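PDB 6R3Z: probable adhesion protein from Pseudomonas aeruginosa PAO1, which binds divalent metal ions, among them ferrous iron, as the probable periplasmic solute-binding component of a metal transport system. Local coordinates for residues A[6-11]-A[55-60]; A[21-26]-A[125-130]. All coordinates share one frame; numbering follows the deposited sequence.

Contact 1: A[6-11]-A[55-60]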
ATOM      1  N   ARG A   6      18.672 -12.930 -17.930  1.00 39.02           N
ATOM      2  CA  ARG A   6      17.756 -13.046 -16.788  1.00 35.68           C
ATOM      3  C   ARG A   6      17.373 -11.601 -16.484  1.00 33.99           C
ATOM      4  O   ARG A   6      18.267 -10.774 -16.251  1.00 32.61           O
ATOM      5  CB  ARG A   6      18.460 -13.707 -15.590  1.00 35.32           C
ATOM      6  CG  ARG A   6      17.576 -13.958 -14.375  1.00 42.04           C
ATOM      7  CD  ARG A   6      18.247 -14.841 -13.329  1.00 48.43           C
ATOM      8  NE  ARG A   6      17.640 -16.175 -13.261  1.00 50.99           N
ATOM      9  CZ  ARG A   6      18.216 -17.295 -13.695  1.00 60.10           C
ATOM     10  NH1 ARG A   6      17.583 -18.456 -13.597  1.00 49.01           N
ATOM     11  NH2 ARG A   6      19.435 -17.263 -14.219  1.00 44.96           N
ATOM     12  N   LEU A   7      16.066 -11.278 -16.580  1.00 27.37           N
ATOM     13  CA  LEU A   7      15.569  -9.908 -16.369  1.00 27.04           C
ATOM     14  C   LEU A   7      15.964  -9.317 -15.021  1.00 28.28           C
ATOM     15  O   LEU A   7      15.889  -9.996 -14.000  1.00 27.49           O
ATOM     16  CB  LEU A   7      14.032  -9.848 -16.430  1.00 27.26           C
ATOM     17  CG  LEU A   7      13.288  -9.819 -17.759  1.00 32.12           C
ATOM     18  CD1 LEU A   7      11.787  -9.650 -17.483  1.00 32.07           C
ATOM     19  CD2 LEU A   7      13.715  -8.654 -18.628  1.00 33.09           C
ATOM     20  N   ARG A   8      16.317  -8.031 -15.008  1.00 25.93           N
ATOM     21  CA  ARG A   8      16.587  -7.302 -13.771  1.00 24.97           C
ATOM     22  C   ARG A   8      15.452  -6.282 -13.679  1.00 26.45           C
ATOM     23  O   ARG A   8      15.363  -5.373 -14.510  1.00 26.92           O
ATOM     24  CB  ARG A   8      17.985  -6.643 -13.808  1.00 25.75           C
ATOM     25  CG  ARG A   8      19.083  -7.678 -13.538  1.00 28.03           C
ATOM     26  CD  ARG A   8      20.517  -7.142 -13.493  1.00 33.06           C
ATOM     27  NE  ARG A   8      20.685  -5.975 -12.614  1.00 32.38           N
ATOM     28  CZ  ARG A   8      20.863  -6.031 -11.294  1.00 37.18           C
ATOM     29  NH1 ARG A   8      21.027  -4.915 -10.594  1.00 31.55           N
ATOM     30  NH2 ARG A   8      20.879  -7.200 -10.668  1.00 28.45           N
ATOM     31  N   ILE A   9      14.548  -6.490 -12.720  1.00 23.07           N
ATOM     32  CA  ILE A   9      13.317  -5.703 -12.525  1.00 21.90           C
ATOM     33  C   ILE A   9      13.392  -4.779 -11.305  1.00 24.87           C
ATOM     34  O   ILE A   9      13.475  -5.247 -10.166  1.00 25.07           O
ATOM     35  CB  ILE A   9      12.115  -6.676 -12.358  1.00 23.59           C
ATOM     36  CG1 ILE A   9      12.053  -7.724 -13.478  1.00 23.51           C
ATOM     37  CG2 ILE A   9      10.776  -5.903 -12.212  1.00 23.19           C
ATOM     38  CD1 ILE A   9      11.243  -8.999 -13.023  1.00 24.64           C
ATOM     39  N   GLY A  10      13.240  -3.490 -11.541  1.00 21.99           N
ATOM     40  CA  GLY A  10      13.216  -2.528 -10.456  1.00 21.34           C
ATOM     41  C   GLY A  10      11.828  -2.391  -9.870  1.00 23.84           C
ATOM     42  O   GLY A  10      10.830  -2.518 -10.583  1.00 23.92           O
ATOM     43  N   ILE A  11      11.759  -2.190  -8.552  1.00 20.63           N
ATOM     44  CA  ILE A  11      10.532  -1.956  -7.794  1.00 20.41           C
ATOM     45  C   ILE A  11      10.716  -0.714  -6.929  1.00 23.82           C
ATOM     46  O   ILE A  11      11.860  -0.331  -6.640  1.00 23.67           O
ATOM     47  CB  ILE A  11      10.029  -3.181  -6.994  1.00 22.71           C
ATOM     48  CG1 ILE A  11      11.019  -3.588  -5.860  1.00 23.80           C
ATOM     49  CG2 ILE A  11       9.681  -4.346  -7.930  1.00 23.72           C
ATOM     50  CD1 ILE A  11      10.816  -2.800  -4.505  1.00 23.15           C
ATOM     51  N   THR A  55      21.555  -0.617 -14.506  1.00 29.81           N
ATOM     52  CA  THR A  55      21.763  -2.072 -14.551  1.00 29.13           C
ATOM     53  C   THR A  55      20.429  -2.857 -14.724  1.00 32.09           C
ATOM     54  O   THR A  55      20.441  -4.092 -14.781  1.00 29.97           O
ATOM     55  CB  THR A  55      22.559  -2.554 -13.306  1.00 37.19           C
ATOM     56  OG1 THR A  55      21.705  -2.570 -12.156  1.00 36.41           O
ATOM     57  CG2 THR A  55      23.818  -1.706 -13.023  1.00 38.60           C
ATOM     58  N   LEU A  56      19.297  -2.142 -14.810  1.00 28.05           N
ATOM     59  CA  LEU A  56      17.960  -2.748 -14.917  1.00 27.58           C
ATOM     60  C   LEU A  56      17.437  -2.869 -16.337  1.00 31.32           C
ATOM     61  O   LEU A  56      17.897  -2.156 -17.228  1.00 32.10           O
ATOM     62  CB  LEU A  56      16.938  -1.974 -14.051  1.00 26.75           C
ATOM     63  CG  LEU A  56      17.309  -1.674 -12.596  1.00 30.16           C
ATOM     64  CD1 LEU A  56      16.229  -0.863 -11.923  1.00 30.00           C
ATOM     65  CD2 LEU A  56      17.565  -2.934 -11.826  1.00 32.51           C
ATOM     66  N   ASP A  57      16.446  -3.770 -16.537  1.00 27.02           N
ATOM     67  CA  ASP A  57      15.789  -3.987 -17.822  1.00 26.14           C
ATOM     68  C   ASP A  57      14.401  -3.370 -17.874  1.00 27.13           C
ATOM     69  O   ASP A  57      13.862  -3.172 -18.965  1.00 26.06           O
ATOM     70  CB  ASP A  57      15.668  -5.490 -18.115  1.00 27.65           C
ATOM     71  CG  ASP A  57      17.024  -6.140 -18.169  1.00 36.13           C
ATOM     72  OD1 ASP A  57      17.850  -5.723 -19.020  1.00 37.58           O
ATOM     73  OD2 ASP A  57      17.285  -7.012 -17.330  1.00 35.42           O
ATOM     74  N   VAL A  58      13.782  -3.174 -16.702  1.00 24.31           N
ATOM     75  CA  VAL A  58      12.413  -2.668 -16.558  1.00 24.02           C
ATOM     76  C   VAL A  58      12.184  -2.186 -15.137  1.00 26.99           C
ATOM     77  O   VAL A  58      12.784  -2.736 -14.199  1.00 27.63           O
ATOM     78  CB  VAL A  58      11.343  -3.735 -16.988  1.00 28.24           C
ATOM     79  CG1 VAL A  58      11.434  -5.021 -16.147  1.00 27.35           C
ATOM     80  CG2 VAL A  58       9.915  -3.168 -16.967  1.00 27.70           C
ATOM     81  N   VAL A  59      11.314  -1.170 -14.972  1.00 21.63           N
ATOM     82  CA  VAL A  59      10.924  -0.700 -13.642  1.00 21.76           C
ATOM     83  C   VAL A  59       9.395  -0.822 -13.517  1.00 23.28           C
ATOM     84  O   VAL A  59       8.673  -0.317 -14.370  1.00 23.19           O
ATOM     85  CB  VAL A  59      11.394   0.757 -13.307  1.00 25.68           C
ATOM     86  CG1 VAL A  59      10.957   1.166 -11.900  1.00 24.66           C
ATOM     87  CG2 VAL A  59      12.913   0.918 -13.456  1.00 26.24           C
ATOM     88  N   VAL A  60       8.924  -1.468 -12.443  1.00 20.29           N
ATOM     89  CA  VAL A  60       7.511  -1.587 -12.110  1.00 19.67           C
ATOM     90  C   VAL A  60       7.162  -0.355 -11.257  1.00 25.94           C
ATOM     91  O   VAL A  60       7.854  -0.068 -10.268  1.00 25.57           O
ATOM     92  CB  VAL A  60       7.191  -2.912 -11.368  1.00 24.09           C
ATOM     93  CG1 VAL A  60       5.752  -2.921 -10.820  1.00 23.62           C
ATOM     94  CG2 VAL A  60       7.413  -4.106 -12.302  1.00 24.31           C
TER
HETATM   95  O   HOH W   1      19.360  -8.575 -17.785  1.00 42.23           O
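R8 reaches across to T55 and grips it side-on with two nitrogens. NE donates to T55 O at 2.9 Å; the oxygen lies in the guanidinium plane, yet the N-H comes from above the carbonyl plane and misses the lone pairs. NH1 meets T55 OG1, also at 2.9 Å. The R8 chain is extended as far as CD and then bends (chi3 50°), which turns that edge of the guanidinium onto T55. D57 ties the same arginine at its backbone: OD2 accepts R8 N at 2.7 Å through its anti lone pair, and D57 N returns a nearly straight bond to R8 O. A water donates to both D57 OD2 and R6 O, so OD2 has two donors. Strands 8-11 and 58-61 run parallel as the central pair of a four-stranded sheet of order 2-1-3-4, with G10 N bonded to V58 O and V60 N to G10 O. On one face I9 and V58 lie side by side, CG1 to CG1 3.8 Å apart, while CG2 of I9 touches CG2 of V60; L130 and L133 of helix 116-133 touch V58 here. On the other face L56 CD1 rests 3.7 Å from G10 CA, where the glycine has no side chain to obstruct it.

Contact 2: A[21-26]-A[125-130]; sequences SNIVGD and TIAREL. With EDO (1,2-ethanediol), chain C.
I23 reaches from the last turn of helix 14-24 onto helix 116-133 and touches it with two separate branches. Its CD1 ends 3.7 Å from I126 CG2 and almost as near I126 CB, the two isoleucine side chains crossing at about a right angle. The other branch, CG2, sits over the small side chain of A127, 3.8 Å from its CB. With CG1 beside the backbone N (chi1 -66°), CG2 takes the position anti to that nitrogen, and the fork straddles neighbouring residues of the facing helix. I23 and A127 also have the closest CA atoms of the two segments, 6.2 Å apart. One turn further along, L130 offers CD1 to V24 CG1 at 3.8 Å, again with the side chains roughly perpendicular. Y141 of helix 138-160 packs on both I23 and V24, and A145 of that helix lies against A127. On another side of helix 116-133, E129 OE1 accepts a hydrogen bond from an ethanediol, probably carried over from crystallisation. The all-aliphatic, buried meeting of I23 and V24 with I126, A127 and L130 is helix-helix packing on one face of a parallel alpha/beta sheet, as in the N-terminal lobe of solute-binding proteins of this family.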
ATOM      1  N   SER A  21       8.379 -10.582  -6.765  1.00 21.97           N
ATOM      2  CA  SER A  21       9.057 -11.808  -6.286  1.00 21.83           C
ATOM      3  C   SER A  21       8.140 -13.044  -6.424  1.00 24.05           C
ATOM      4  O   SER A  21       8.584 -14.095  -6.878  1.00 24.68           O
ATOM      5  CB  SER A  21       9.482 -11.649  -4.825  1.00 25.00           C
ATOM      6  OG  SER A  21      10.431 -10.605  -4.717  1.00 37.52           O
ATOM      7  N   ASN A  22       6.854 -12.903  -6.054  1.00 20.65           N
ATOM      8  CA  ASN A  22       5.905 -14.021  -6.170  1.00 20.97           C
ATOM      9  C   ASN A  22       5.598 -14.373  -7.624  1.00 24.20           C
ATOM     10  O   ASN A  22       5.429 -15.553  -7.934  1.00 24.42           O
ATOM     11  CB  ASN A  22       4.654 -13.768  -5.357  1.00 22.02           C
ATOM     12  CG  ASN A  22       4.883 -14.183  -3.926  1.00 30.23           C
ATOM     13  OD1 ASN A  22       4.789 -15.374  -3.595  1.00 25.97           O
ATOM     14  ND2 ASN A  22       5.204 -13.221  -3.046  1.00 20.56           N
ATOM     15  N   ILE A  23       5.582 -13.366  -8.514  1.00 19.51           N
ATOM     16  CA  ILE A  23       5.354 -13.582  -9.938  1.00 19.23           C
ATOM     17  C   ILE A  23       6.572 -14.301 -10.599  1.00 24.07           C
ATOM     18  O   ILE A  23       6.369 -15.233 -11.355  1.00 23.66           O
ATOM     19  CB  ILE A  23       5.032 -12.262 -10.677  1.00 21.54           C
ATOM     20  CG1 ILE A  23       3.675 -11.651 -10.207  1.00 20.40           C
ATOM     21  CG2 ILE A  23       5.032 -12.467 -12.208  1.00 22.34           C
ATOM     22  CD1 ILE A  23       3.516 -10.173 -10.537  1.00 22.74           C
ATOM     23  N   VAL A  24       7.794 -13.795 -10.393  1.00 21.89           N
ATOM     24  CA  VAL A  24       8.978 -14.310 -11.103  1.00 22.10           C
ATOM     25  C   VAL A  24       9.683 -15.490 -10.438  1.00 26.86           C
ATOM     26  O   VAL A  24      10.377 -16.247 -11.128  1.00 26.43           O
ATOM     27  CB  VAL A  24      10.004 -13.169 -11.395  1.00 26.23           C
ATOM     28  CG1 VAL A  24       9.329 -12.008 -12.124  1.00 26.08           C
ATOM     29  CG2 VAL A  24      10.707 -12.686 -10.117  1.00 26.12           C
ATOM     30  N   GLY A  25       9.583 -15.591  -9.110  1.00 25.28           N
ATOM     31  CA  GLY A  25      10.309 -16.613  -8.368  1.00 25.82           C
ATOM     32  C   GLY A  25      11.804 -16.465  -8.615  1.00 30.12           C
ATOM     33  O   GLY A  25      12.332 -15.348  -8.619  1.00 28.35           O
ATOM     34  N   ASP A  26      12.476 -17.568  -8.942  1.00 28.08           N
ATOM     35  CA  ASP A  26      13.913 -17.508  -9.223  1.00 28.14           C
ATOM     36  C   ASP A  26      14.242 -17.274 -10.717  1.00 29.28           C
ATOM     37  O   ASP A  26      15.406 -17.379 -11.097  1.00 28.93           O
ATOM     38  CB  ASP A  26      14.603 -18.778  -8.680  1.00 30.57           C
ATOM     39  CG  ASP A  26      14.105 -20.082  -9.288  1.00 35.03           C
ATOM     40  OD1 ASP A  26      13.604 -20.056 -10.448  1.00 33.78           O
ATOM     41  OD2 ASP A  26      14.245 -21.137  -8.623  1.00 43.50           O
ATOM     42  N   THR A 125      -1.551  -7.677 -14.044  1.00 21.45           N
ATOM     43  CA  THR A 125      -1.019  -6.717 -15.025  1.00 22.13           C
ATOM     44  C   THR A 125       0.500  -6.845 -15.114  1.00 24.35           C
ATOM     45  O   THR A 125       1.051  -6.928 -16.222  1.00 23.51           O
ATOM     46  CB  THR A 125      -1.484  -5.298 -14.684  1.00 24.87           C
ATOM     47  OG1 THR A 125      -2.904  -5.240 -14.887  1.00 26.05           O
ATOM     48  CG2 THR A 125      -0.822  -4.233 -15.565  1.00 25.52           C
ATOM     49  N   ILE A 126       1.177  -6.881 -13.936  1.00 19.96           N
ATOM     50  CA  ILE A 126       2.628  -7.033 -13.896  1.00 19.04           C
ATOM     51  C   ILE A 126       3.060  -8.335 -14.611  1.00 23.04           C
ATOM     52  O   ILE A 126       3.941  -8.287 -15.469  1.00 24.28           O
ATOM     53  CB  ILE A 126       3.174  -6.914 -12.440  1.00 21.39           C
ATOM     54  CG1 ILE A 126       2.905  -5.490 -11.863  1.00 19.97           C
ATOM     55  CG2 ILE A 126       4.677  -7.222 -12.389  1.00 21.84           C
ATOM     56  CD1 ILE A 126       2.889  -5.409 -10.311  1.00 23.31           C
ATOM     57  N   ALA A 127       2.421  -9.476 -14.286  1.00 21.06           N
ATOM     58  CA  ALA A 127       2.761 -10.776 -14.878  1.00 22.00           C
ATOM     59  C   ALA A 127       2.611 -10.772 -16.408  1.00 26.72           C
ATOM     60  O   ALA A 127       3.468 -11.315 -17.103  1.00 26.26           O
ATOM     61  CB  ALA A 127       1.901 -11.882 -14.275  1.00 22.60           C
ATOM     62  N   ARG A 128       1.527 -10.154 -16.919  1.00 23.73           N
ATOM     63  CA  ARG A 128       1.266 -10.073 -18.355  1.00 24.06           C
ATOM     64  C   ARG A 128       2.380  -9.259 -19.035  1.00 26.48           C
ATOM     65  O   ARG A 128       2.911  -9.686 -20.064  1.00 24.98           O
ATOM     66  CB  ARG A 128      -0.097  -9.405 -18.609  1.00 23.74           C
ATOM     67  CG  ARG A 128      -0.401  -9.206 -20.107  1.00 30.26           C
ATOM     68  CD  ARG A 128      -1.806  -8.712 -20.341  1.00 38.11           C
ATOM     69  NE  ARG A 128      -2.785  -9.750 -20.004  1.00 54.21           N
ATOM     70  CZ  ARG A 128      -4.065  -9.721 -20.360  1.00 67.43           C
ATOM     71  NH1 ARG A 128      -4.537  -8.719 -21.093  1.00 47.39           N
ATOM     72  NH2 ARG A 128      -4.880 -10.706 -20.002  1.00 54.81           N
ATOM     73  N   GLU A 129       2.722  -8.103 -18.451  1.00 23.45           N
ATOM     74  CA  GLU A 129       3.734  -7.205 -19.010  1.00 22.82           C
ATOM     75  C   GLU A 129       5.150  -7.791 -18.942  1.00 26.82           C
ATOM     76  O   GLU A 129       5.901  -7.666 -19.911  1.00 26.28           O
ATOM     77  CB  GLU A 129       3.650  -5.807 -18.382  1.00 23.34           C
ATOM     78  CG  GLU A 129       2.392  -5.043 -18.777  1.00 28.46           C
ATOM     79  CD  GLU A 129       2.144  -4.996 -20.278  1.00 48.09           C
ATOM     80  OE1 GLU A 129       3.031  -4.514 -21.019  1.00 34.81           O
ATOM     81  OE2 GLU A 129       1.077  -5.478 -20.719  1.00 38.77           O
ATOM     82  N   LEU A 130       5.498  -8.462 -17.822  1.00 23.29           N
ATOM     83  CA  LEU A 130       6.798  -9.110 -17.694  1.00 23.46           C
ATOM     84  C   LEU A 130       6.907 -10.241 -18.731  1.00 27.95           C
ATOM     85  O   LEU A 130       7.962 -10.414 -19.337  1.00 27.91           O
ATOM     86  CB  LEU A 130       7.034  -9.657 -16.283  1.00 22.67           C
ATOM     87  CG  LEU A 130       7.309  -8.614 -15.214  1.00 25.00           C
ATOM     88  CD1 LEU A 130       7.326  -9.258 -13.833  1.00 24.63           C
ATOM     89  CD2 LEU A 130       8.649  -7.868 -15.482  1.00 25.91           C
TER
HETATM   90  C1  EDO C 402       6.677  -1.710 -20.880  1.00 50.93           C
HETATM   91  O1  EDO C 402       7.067  -3.074 -20.869  1.00 50.89           O
HETATM   92  C2  EDO C 402       5.137  -1.583 -21.028  1.00 51.12           C
HETATM   93  O2  EDO C 402       4.468  -2.273 -19.973  1.00 49.41           O

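Overall arrangement
Contacts 1 and 2 lie in the same half of the chain, their centres 11 Å apart, and form successive layers of one alpha/beta unit: the paired strands 8-11 and 58-61, then helices 14-24 and 116-133 packed over them. Along the chain the segments alternate, 6-11, 21-26, 55-60 and 125-130, strand 8-11 leading directly into helix 14-24. The layers interlock where I9 CD1 meets V24 CG1 and L130 CD2, each at 3.7 Å, and where V60 CG1 touches I126 CD1. Strand 58-61 leads on toward H66, one of the six histidines at the nickel site; the V60 side chain is about 12 Å from that of H66.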